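PDB 4RU0: putative branched-chain amino acid ABC transporter, periplasmic branched-chain amino acid-binding protein from Pseudomonas protegens Pf-5, which probably binds branched-chain amino acids or related small solutes in the periplasm and delivers them to an ABC transporter for uptake. Local coordinates for residues Tyr136-Ala141 and Thr145-Asn150; Ala107-Asn112 and Tyr118-Arg123; Leu240-Trp243 and Val249-Lys252; Ala184-Asp189 and Asn221-Gln226. One frame throughout, in Å; residues are numbered along the deposited sequence.

Overall arrangement
Two pairs of contacts illustrate how a two-lobed binding protein is built. Contacts 1 and 2, with centres 11 Å apart, belong to one lobe; contacts 3 and 4, with centres 7 Å apart, share the other, where strands 182-188 and 237-241 are neighbours in a sheet. All four are largely buried, contact 4 least so, since Gln226 is partly exposed. Contact 1 joins parts of one irregular loop and mixes an aromatic ring with a water bridge, whereas contact 2 sets a loop against helix 114-126 by apolar touch alone. Contacts 3 and 4 press helices onto the sheet through leucines, against alanine and valine in contact 3 and glutamines in contact 4.

Contact 1: Tyr136-Ala141 and Thr145-Asn150; sequences YGRTEA and TVFPYN
The Phe147 ring has Ala141 CB over one face, 4.1 Å from the centroid and 26° off the ring normal, a CH-pi contact. Arg138 CD and Glu140 O approach the ring obliquely, and Glu140 CG comes within 3.5 Å of Phe147 CE1. Glu140 folds its chain back at chi2 (-85°), which carries OE2 to the edge of the Arg138 guanidinium, in its plane; the ion pair is long, with 3.8 Å between Arg138 NH2 and Glu140 OE2. Asn150 turns its amide almost perpendicular to the guanidinium, the planes standing 87° apart, and no direct bond joins them. A water links the two instead, accepting from Arg138 NE at 3.1 Å and from Asn150 ND2 at 3.0 Å. Asn150 ND2 also bonds to Ser121 of helix 114-126, while Phe432 of helix 418-435 meets the Phe147 ring. Were Phe147 replaced by alanine, a gap is likely to open beside Ala141 CB, and the aliphatic parts of Arg138 and Glu140 would lose the ring they lie against. Apolar carbon thus closes the loop on itself, while the arginine's charge has a long ion pair with Glu140 and a cation-pi contact with Tyr118, and its NE gives to the bridging water.

Contact 2: Ala107-Asn112 and Tyr118-Arg123; sequences AVYQPN and YALSER
Leu120 meets both of its partners with the same methyl group: CD1 lies 4.2 Å from CE2 of Tyr109 and 4.3 Å from CB of Pro111. The contact is small and wholly apolar, with no hydrogen bond between the two segments, and it works as a simple case of a helix residue set into the angle between two loop side chains. The leucine can reach that far because its CD1 is anti to CA (chi2 175°), which makes this branch the outward extension of the side chain. It comes to the tyrosine ring obliquely. Both loop residues direct their CB toward the helix.

The next shell holds these groups in place. Tyr94 of helix 87-97 packs edge-to-face with the Tyr109 ring and also touches Leu120, so the leucine has aromatic neighbours from two parts of the chain. Pro111 also touches Tyr136, a residue of contact 1. The backbone of Tyr109 is hydrogen-bonded to Pro130 and Ile132, which fixes the loop alongside the short strand 131-132, and Leu131 of that strand touches both Tyr109 and Leu120. On the loop's course past strand 34-40, the Tyr109 side chain also packs on Pro37 and Ala39. Helix 114-126 thus packs through Leu120 on the 107-112 loop and on Leu131 of strand 131-132, with helix 87-97 beside it, while Tyr109 carries the loop on to strand 34-40.

Contact 3: Leu240-Trp243 and Val249-Lys252; sequences LRTW and VAVK. With P3G (3,6,9,12,15-pentaoxaheptadecane), chain C.
Leu240 and Thr242 both touch Ala250, and between them in the chain Arg241 N makes a short hydrogen bond to Leu186 O, with 2.7 Å from Arg241 N to Leu186 O. This ties strand 237-241 to its parallel neighbour 182-188; the strand opens a beta-alpha-beta unit in which helix 246-256 leads on to strand 264-266. The helix lies against the strand through apolar side chains. Ala250 CB sits 3.7 Å from Leu240 CD1, and the other leucine methyl, CD2, faces Val251 CG2 at 4.4 Å. Thr242 uses its two branches differently: its methyl CG2 is 4.4 Å from Ala250 CB, while its hydroxyl is hydrogen-bonded to that of Thr247; its carbonyl O is bonded to Tyr192 OH. Arg241 turns from the helix and forms a salt bridge with Asp267.

Just beyond the strand the chain serves the ligand pocket, which Trp243 shares with Tyr41, Tyr192 and Trp269. The indole presents one face to the polyether P3G, which may occupy the place of a natural solute. With an alanine here, the polyether would probably lose the flat wall on which C13, O6 and C14 rest, and that part of the chain would be left loosely held. On the indole face, P3G O6 is 3.6 Å from Trp243 CD1, and P3G C14 stands over the ring centre, 3.7 Å above its plane.

Contact 4: Ala184-Asp189 and Asn221-Gln226; sequences ATLYHD and NEQSAQ
Leu186 sends CG away from its own backbone N (chi1 -171°), across to two glutamines whose chains take different shapes. Gln223 is extended beyond CG, so that its amide is carried to the leucine; Gln226 instead bends at chi2 (79°), so that CB and CG stay at the contact while its amide leads away. The two methyls of Leu186 are thereby shared out. CD1 rests on the aliphatic part of Gln226, 3.8 Å from its CG, with the two side chains crossing at about a right angle. CD2 is 3.6 Å from OE1 of Gln223, a polar atom beside a methyl, with no bond between the two.

The amides find their partners outside these segments. Gln223 OE1 accepts from Trp227 NE1, and its NE2 gives hydrogen bonds to Ser246 O and Gly220 O, so the group beside the leucine is held through both its oxygen and its nitrogen. Gln226 NE2 is bonded to Pro215 O, which fastens the start of helix 224-233 to strand 210-216. At that helix start, Glu222 OE2 accepts from Ser224 N at 3.1 Å in a nearly straight bond.

Leu186 is also flanked by Val216 and Leu240 from the strands next to its own. Helix 224-233, running on from strand 210-216 to strand 237-241, crosses over strand 182-188 between them, the beta-alpha-beta crossover characteristic of the Rossmann-like lobes of periplasmic binding proteins.

Contact 1: Tyr136-Ala141 and Thr145-Asn150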
# COMPACT_ATOMS: atom_id res chain seq x y z
N TYR A 136 -3.83 -0.64 -1.79
CA TYR A 136 -5.19 -0.15 -1.77
C TYR A 136 -5.85 -0.44 -3.10
O TYR A 136 -5.27 -1.08 -3.91
CB TYR A 136 -5.27 1.32 -1.34
CG TYR A 136 -4.94 2.36 -2.37
CD1 TYR A 136 -3.64 2.69 -2.67
CD2 TYR A 136 -5.94 3.06 -3.00
CE1 TYR A 136 -3.35 3.66 -3.59
CE2 TYR A 136 -5.66 4.03 -3.92
CZ TYR A 136 -4.36 4.33 -4.21
OH TYR A 136 -4.10 5.28 -5.13
N GLY A 137 -7.10 -0.05 -3.27
CA GLY A 137 -7.78 -0.23 -4.54
C GLY A 137 -8.58 -1.51 -4.63
O GLY A 137 -8.82 -2.17 -3.62
N ARG A 138 -9.00 -1.86 -5.84
CA ARG A 138 -9.84 -3.03 -6.06
C ARG A 138 -9.08 -4.34 -5.86
O ARG A 138 -8.14 -4.63 -6.60
CB ARG A 138 -10.43 -3.00 -7.46
CG ARG A 138 -11.16 -1.71 -7.81
CD ARG A 138 -11.45 -1.67 -9.30
NE ARG A 138 -12.27 -0.53 -9.70
CZ ARG A 138 -13.60 -0.53 -9.71
NH1 ARG A 138 -14.25 0.56 -10.11
NH2 ARG A 138 -14.27 -1.61 -9.33
N THR A 139 -9.48 -5.14 -4.88
CA THR A 139 -8.78 -6.39 -4.64
C THR A 139 -8.96 -7.35 -5.82
O THR A 139 -8.05 -8.10 -6.16
CB THR A 139 -9.25 -7.08 -3.32
OG1 THR A 139 -10.65 -7.37 -3.39
CG2 THR A 139 -8.98 -6.18 -2.12
N GLU A 140 -10.13 -7.32 -6.45
CA GLU A 140 -10.37 -8.21 -7.59
C GLU A 140 -9.50 -7.85 -8.79
O GLU A 140 -9.39 -8.62 -9.73
CB GLU A 140 -11.86 -8.20 -7.98
CG GLU A 140 -12.39 -6.87 -8.48
CD GLU A 140 -12.82 -5.95 -7.36
OE1 GLU A 140 -12.60 -6.32 -6.18
OE2 GLU A 140 -13.36 -4.86 -7.66
N ALA A 141 -8.86 -6.68 -8.75
CA ALA A 141 -7.95 -6.30 -9.83
C ALA A 141 -6.64 -7.07 -9.72
O ALA A 141 -5.72 -6.87 -10.52
CB ALA A 141 -7.70 -4.80 -9.82
N THR A 145 -6.59 -10.62 -15.82
CA THR A 145 -7.30 -11.06 -17.02
C THR A 145 -8.60 -10.29 -17.14
O THR A 145 -9.17 -10.19 -18.23
CB THR A 145 -7.60 -12.58 -17.01
OG1 THR A 145 -8.55 -12.89 -15.97
CG2 THR A 145 -6.33 -13.39 -16.81
N VAL A 146 -9.07 -9.75 -16.02
CA VAL A 146 -10.29 -8.96 -16.00
C VAL A 146 -9.94 -7.48 -15.86
O VAL A 146 -10.67 -6.61 -16.32
CB VAL A 146 -11.23 -9.42 -14.87
CG1 VAL A 146 -12.44 -8.49 -14.73
CG2 VAL A 146 -11.69 -10.85 -15.13
N PHE A 147 -8.80 -7.21 -15.24
CA PHE A 147 -8.34 -5.83 -15.03
C PHE A 147 -6.97 -5.56 -15.65
O PHE A 147 -5.99 -5.40 -14.93
CB PHE A 147 -8.30 -5.52 -13.54
CG PHE A 147 -9.65 -5.44 -12.91
CD1 PHE A 147 -10.27 -6.58 -12.42
CD2 PHE A 147 -10.31 -4.22 -12.80
CE1 PHE A 147 -11.52 -6.51 -11.84
CE2 PHE A 147 -11.56 -4.15 -12.22
CZ PHE A 147 -12.16 -5.29 -11.74
N PRO A 148 -6.91 -5.48 -16.99
CA PRO A 148 -5.65 -5.32 -17.73
C PRO A 148 -4.81 -4.14 -17.26
O PRO A 148 -3.59 -4.26 -17.21
CB PRO A 148 -6.11 -5.11 -19.18
CG PRO A 148 -7.49 -5.65 -19.23
CD PRO A 148 -8.08 -5.42 -17.88
N TYR A 149 -5.45 -3.02 -16.94
CA TYR A 149 -4.71 -1.80 -16.62
C TYR A 149 -4.94 -1.28 -15.19
O TYR A 149 -4.76 -0.10 -14.91
CB TYR A 149 -5.06 -0.71 -17.64
CG TYR A 149 -4.50 -1.05 -19.00
CD1 TYR A 149 -5.25 -1.76 -19.93
CD2 TYR A 149 -3.19 -0.71 -19.34
CE1 TYR A 149 -4.73 -2.10 -21.16
CE2 TYR A 149 -2.66 -1.04 -20.57
CZ TYR A 149 -3.43 -1.73 -21.48
OH TYR A 149 -2.91 -2.06 -22.70
N ASN A 150 -5.31 -2.19 -14.29
CA ASN A 150 -5.46 -1.85 -12.88
C ASN A 150 -4.56 -2.75 -12.02
O ASN A 150 -4.68 -3.97 -12.06
CB ASN A 150 -6.92 -2.00 -12.45
CG ASN A 150 -7.24 -1.26 -11.17
OD1 ASN A 150 -6.47 -1.30 -10.21
ND2 ASN A 150 -8.37 -0.56 -11.15
O HOH W 1 -9.84 1.42 -9.45

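Contact 2: Ala107-Asn112 and Tyr118-Arg123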
# COMPACT_ATOMS: atom_id res chain seq x y z
N ALA A 107 4.05 6.11 -18.76
CA ALA A 107 4.18 4.66 -18.74
C ALA A 107 3.23 4.05 -17.72
O ALA A 107 2.54 3.07 -18.00
CB ALA A 107 5.61 4.26 -18.44
N VAL A 108 3.20 4.63 -16.52
CA VAL A 108 2.35 4.17 -15.43
C VAL A 108 1.77 5.36 -14.70
O VAL A 108 2.35 6.45 -14.70
CB VAL A 108 3.13 3.29 -14.43
CG1 VAL A 108 3.48 1.94 -15.04
CG2 VAL A 108 4.37 4.01 -13.97
N TYR A 109 0.60 5.17 -14.08
CA TYR A 109 -0.05 6.26 -13.38
C TYR A 109 -0.47 5.88 -11.95
O TYR A 109 -1.10 4.85 -11.73
CB TYR A 109 -1.27 6.74 -14.17
CG TYR A 109 -1.86 8.02 -13.62
CD1 TYR A 109 -1.38 9.25 -14.04
CD2 TYR A 109 -2.87 7.99 -12.67
CE1 TYR A 109 -1.90 10.43 -13.54
CE2 TYR A 109 -3.39 9.17 -12.16
CZ TYR A 109 -2.91 10.38 -12.59
OH TYR A 109 -3.43 11.55 -12.09
N GLN A 110 -0.12 6.74 -11.00
CA GLN A 110 -0.45 6.53 -9.59
C GLN A 110 -1.32 7.66 -9.06
O GLN A 110 -0.81 8.74 -8.74
CB GLN A 110 0.82 6.41 -8.75
CG GLN A 110 1.66 5.20 -9.07
CD GLN A 110 3.15 5.48 -9.01
OE1 GLN A 110 3.61 6.51 -9.51
NE2 GLN A 110 3.90 4.58 -8.39
N PRO A 111 -2.63 7.43 -8.97
CA PRO A 111 -3.56 8.49 -8.54
C PRO A 111 -3.35 8.94 -7.10
O PRO A 111 -3.73 10.06 -6.77
CB PRO A 111 -4.94 7.83 -8.71
CG PRO A 111 -4.69 6.37 -8.76
CD PRO A 111 -3.33 6.20 -9.38
N ASN A 112 -2.74 8.10 -6.27
CA ASN A 112 -2.50 8.44 -4.86
C ASN A 112 -3.78 8.87 -4.16
O ASN A 112 -3.85 9.94 -3.55
CB ASN A 112 -1.44 9.54 -4.74
CG ASN A 112 -0.10 9.13 -5.32
OD1 ASN A 112 0.35 8.00 -5.15
ND2 ASN A 112 0.55 10.05 -6.03
N TYR A 118 -10.66 4.58 -7.85
CA TYR A 118 -11.87 3.84 -8.12
C TYR A 118 -12.59 4.40 -9.36
O TYR A 118 -13.00 3.65 -10.24
CB TYR A 118 -12.80 3.88 -6.91
CG TYR A 118 -13.92 2.86 -6.96
CD1 TYR A 118 -13.70 1.55 -6.57
CD2 TYR A 118 -15.19 3.22 -7.39
CE1 TYR A 118 -14.71 0.61 -6.61
CE2 TYR A 118 -16.22 2.28 -7.43
CZ TYR A 118 -15.97 0.98 -7.04
OH TYR A 118 -16.98 0.04 -7.08
N ALA A 119 -12.71 5.72 -9.42
CA ALA A 119 -13.43 6.38 -10.50
C ALA A 119 -12.71 6.28 -11.84
O ALA A 119 -13.34 6.30 -12.89
CB ALA A 119 -13.67 7.85 -10.15
N LEU A 120 -11.39 6.16 -11.79
CA LEU A 120 -10.57 6.20 -13.00
C LEU A 120 -10.41 4.85 -13.69
O LEU A 120 -9.95 4.77 -14.82
CB LEU A 120 -9.18 6.74 -12.68
CG LEU A 120 -9.01 8.24 -12.45
CD1 LEU A 120 -7.58 8.52 -12.03
CD2 LEU A 120 -9.36 9.01 -13.71
N SER A 121 -10.78 3.78 -12.99
CA SER A 121 -10.50 2.42 -13.43
C SER A 121 -10.97 2.11 -14.85
O SER A 121 -10.22 1.55 -15.65
CB SER A 121 -11.14 1.43 -12.46
OG SER A 121 -10.94 0.09 -12.89
N GLU A 122 -12.21 2.47 -15.17
CA GLU A 122 -12.78 2.09 -16.44
C GLU A 122 -12.18 2.89 -17.59
O GLU A 122 -11.89 2.34 -18.65
CB GLU A 122 -14.31 2.24 -16.42
CG GLU A 122 -14.96 1.37 -15.35
CD GLU A 122 -16.48 1.48 -15.32
OE1 GLU A 122 -17.01 2.46 -14.76
OE2 GLU A 122 -17.15 0.56 -15.84
N ARG A 123 -11.95 4.18 -17.38
CA ARG A 123 -11.43 4.99 -18.47
C ARG A 123 -9.92 4.81 -18.61
O ARG A 123 -9.35 5.09 -19.66
CB ARG A 123 -11.81 6.47 -18.29
CG ARG A 123 -10.98 7.27 -17.32
CD ARG A 123 -11.35 8.75 -17.43
NE ARG A 123 -12.67 9.07 -16.89
CZ ARG A 123 -13.20 10.30 -16.86
NH1 ARG A 123 -12.53 11.33 -17.35
NH2 ARG A 123 -14.40 10.50 -16.34

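Contact 3: Leu240-Trp243 and Val249-Lys252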
# COMPACT_ATOMS: atom_id res chain seq x y z
N LEU A 240 -7.18 -4.12 13.97
CA LEU A 240 -7.73 -2.77 13.95
C LEU A 240 -7.74 -2.19 12.55
O LEU A 240 -6.70 -1.78 12.03
CB LEU A 240 -6.95 -1.85 14.89
CG LEU A 240 -7.54 -0.46 15.04
CD1 LEU A 240 -8.93 -0.56 15.65
CD2 LEU A 240 -6.64 0.45 15.87
N ARG A 241 -8.91 -2.06 11.97
CA ARG A 241 -9.04 -1.61 10.60
C ARG A 241 -9.91 -0.38 10.61
O ARG A 241 -10.93 -0.30 10.00
CB ARG A 241 -9.64 -2.70 9.73
CG ARG A 241 -8.86 -4.00 9.76
CD ARG A 241 -9.12 -4.87 8.55
NE ARG A 241 -8.56 -4.23 7.40
CZ ARG A 241 -9.24 -3.78 6.37
NH1 ARG A 241 -8.60 -3.17 5.40
NH2 ARG A 241 -10.53 -3.94 6.30
N THR A 242 -9.43 0.59 11.34
CA THR A 242 -10.01 1.92 11.37
C THR A 242 -9.23 2.83 10.43
O THR A 242 -8.25 2.40 9.81
CB THR A 242 -9.98 2.52 12.80
OG1 THR A 242 -8.65 2.36 13.34
CG2 THR A 242 -10.96 1.80 13.70
N TRP A 243 -9.66 4.08 10.32
CA TRP A 243 -8.98 5.04 9.47
C TRP A 243 -9.23 6.45 9.98
O TRP A 243 -10.32 6.75 10.48
CB TRP A 243 -9.45 4.89 8.02
CG TRP A 243 -9.06 6.03 7.15
CD1 TRP A 243 -7.84 6.26 6.59
CD2 TRP A 243 -9.91 7.11 6.74
NE1 TRP A 243 -7.87 7.43 5.85
CE2 TRP A 243 -9.13 7.97 5.94
CE3 TRP A 243 -11.24 7.44 6.99
CZ2 TRP A 243 -9.65 9.13 5.37
CZ3 TRP A 243 -11.76 8.60 6.42
CH2 TRP A 243 -10.96 9.43 5.62
N VAL A 249 -8.86 7.20 18.53
CA VAL A 249 -9.97 6.98 19.43
C VAL A 249 -10.05 5.51 19.84
O VAL A 249 -10.25 5.21 21.02
CB VAL A 249 -11.31 7.41 18.80
CG1 VAL A 249 -12.49 6.96 19.66
CG2 VAL A 249 -11.34 8.92 18.60
N ALA A 250 -9.87 4.61 18.88
CA ALA A 250 -9.90 3.17 19.16
C ALA A 250 -8.88 2.80 20.24
O ALA A 250 -9.18 2.06 21.17
CB ALA A 250 -9.65 2.36 17.89
N VAL A 251 -7.67 3.34 20.10
CA VAL A 251 -6.61 3.04 21.04
C VAL A 251 -6.91 3.64 22.42
O VAL A 251 -6.80 2.94 23.43
CB VAL A 251 -5.26 3.55 20.51
CG1 VAL A 251 -4.15 3.20 21.48
CG2 VAL A 251 -4.98 2.93 19.15
N LYS A 252 -7.29 4.92 22.45
CA LYS A 252 -7.67 5.59 23.69
C LYS A 252 -8.79 4.85 24.43
O LYS A 252 -8.77 4.73 25.66
CB LYS A 252 -8.15 7.02 23.43
CG LYS A 252 -7.09 8.04 23.10
CD LYS A 252 -7.76 9.39 22.83
CE LYS A 252 -6.78 10.43 22.34
NZ LYS A 252 -7.48 11.66 21.87
O3 P3G C . -1.74 8.33 0.43
C7 P3G C . -2.27 7.19 -0.23
C8 P3G C . -3.78 7.33 -0.32
O4 P3G C . -4.35 6.04 -0.42
C9 P3G C . -5.56 5.94 0.31
C10 P3G C . -5.54 4.63 1.07
O5 P3G C . -6.87 4.17 1.22
C11 P3G C . -7.15 3.82 2.56
C12 P3G C . -8.65 3.63 2.72
O6 P3G C . -9.10 4.40 3.82
C13 P3G C . -10.51 4.54 3.82
C14 P3G C . -10.86 5.90 3.28
O7 P3G C . -12.24 5.92 2.94

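Contact 4: Ala184-Asp189 and Asn221-Gln226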
# COMPACT_ATOMS: atom_id res chain seq x y z
N ALA A 184 -10.89 -10.49 17.01
CA ALA A 184 -11.90 -9.48 16.72
C ALA A 184 -11.37 -8.48 15.70
O ALA A 184 -10.26 -7.96 15.84
CB ALA A 184 -12.34 -8.77 18.00
N THR A 185 -12.18 -8.20 14.68
CA THR A 185 -11.83 -7.18 13.72
C THR A 185 -12.72 -5.96 13.95
O THR A 185 -13.95 -6.03 13.81
CB THR A 185 -11.98 -7.68 12.26
OG1 THR A 185 -11.06 -8.76 12.03
CG2 THR A 185 -11.68 -6.57 11.27
N LEU A 186 -12.08 -4.86 14.34
CA LEU A 186 -12.74 -3.58 14.52
C LEU A 186 -12.53 -2.72 13.28
O LEU A 186 -11.43 -2.21 13.05
CB LEU A 186 -12.20 -2.88 15.76
CG LEU A 186 -12.95 -1.62 16.20
CD1 LEU A 186 -14.37 -1.99 16.60
CD2 LEU A 186 -12.24 -0.94 17.36
N TYR A 187 -13.57 -2.57 12.46
CA TYR A 187 -13.39 -1.93 11.16
C TYR A 187 -14.28 -0.72 10.93
O TYR A 187 -15.46 -0.72 11.28
CB TYR A 187 -13.62 -2.95 10.03
CG TYR A 187 -15.04 -3.46 9.90
CD1 TYR A 187 -15.96 -2.81 9.08
CD2 TYR A 187 -15.46 -4.59 10.60
CE1 TYR A 187 -17.26 -3.27 8.97
CE2 TYR A 187 -16.76 -5.06 10.49
CZ TYR A 187 -17.66 -4.39 9.68
OH TYR A 187 -18.95 -4.85 9.56
N HIS A 188 -13.68 0.30 10.33
CA HIS A 188 -14.39 1.46 9.82
C HIS A 188 -15.48 0.97 8.89
O HIS A 188 -15.21 0.21 7.97
CB HIS A 188 -13.43 2.40 9.10
CG HIS A 188 -14.03 3.71 8.71
ND1 HIS A 188 -14.47 3.97 7.43
CD2 HIS A 188 -14.23 4.85 9.41
CE1 HIS A 188 -14.94 5.20 7.37
NE2 HIS A 188 -14.80 5.76 8.56
N ASP A 189 -16.72 1.36 9.14
CA ASP A 189 -17.82 0.87 8.33
C ASP A 189 -17.79 1.56 6.96
O ASP A 189 -18.40 2.60 6.75
CB ASP A 189 -19.17 1.08 9.02
CG ASP A 189 -20.31 0.33 8.34
OD1 ASP A 189 -20.07 -0.79 7.83
OD2 ASP A 189 -21.44 0.85 8.32
N ASN A 221 -16.06 8.72 16.37
CA ASN A 221 -15.62 9.42 17.57
C ASN A 221 -16.06 8.69 18.83
O ASN A 221 -15.45 8.84 19.88
CB ASN A 221 -16.16 10.85 17.59
CG ASN A 221 -15.38 11.77 16.68
OD1 ASN A 221 -14.16 11.87 16.77
ND2 ASN A 221 -16.09 12.46 15.78
N GLU A 222 -17.14 7.92 18.70
CA GLU A 222 -17.70 7.19 19.83
C GLU A 222 -17.56 5.69 19.62
O GLU A 222 -18.09 5.15 18.65
CB GLU A 222 -19.17 7.56 20.03
CG GLU A 222 -19.50 8.11 21.42
CD GLU A 222 -19.16 7.14 22.53
OE1 GLU A 222 -18.82 7.61 23.64
OE2 GLU A 222 -19.25 5.91 22.31
N GLN A 223 -16.87 5.02 20.53
CA GLN A 223 -16.61 3.59 20.36
C GLN A 223 -16.86 2.77 21.62
O GLN A 223 -16.40 1.63 21.70
CB GLN A 223 -15.18 3.38 19.87
CG GLN A 223 -14.94 3.82 18.44
CD GLN A 223 -13.54 3.50 17.94
OE1 GLN A 223 -12.95 2.49 18.33
NE2 GLN A 223 -13.02 4.34 17.06
N SER A 224 -17.58 3.34 22.58
CA SER A 224 -17.78 2.69 23.87
C SER A 224 -18.46 1.33 23.74
O SER A 224 -18.09 0.38 24.43
CB SER A 224 -18.60 3.58 24.80
OG SER A 224 -17.94 4.82 25.02
N ALA A 225 -19.43 1.23 22.84
CA ALA A 225 -20.17 -0.02 22.68
C ALA A 225 -19.24 -1.11 22.16
O ALA A 225 -19.23 -2.23 22.67
CB ALA A 225 -21.35 0.17 21.76
N GLN A 226 -18.46 -0.75 21.15
CA GLN A 226 -17.50 -1.66 20.54
C GLN A 226 -16.52 -2.22 21.57
O GLN A 226 -16.34 -3.44 21.68
CB GLN A 226 -16.74 -0.96 19.41
CG GLN A 226 -17.57 -0.70 18.15
CD GLN A 226 -18.48 0.51 18.26
OE1 GLN A 226 -18.57 1.16 19.31
NE2 GLN A 226 -19.16 0.84 17.17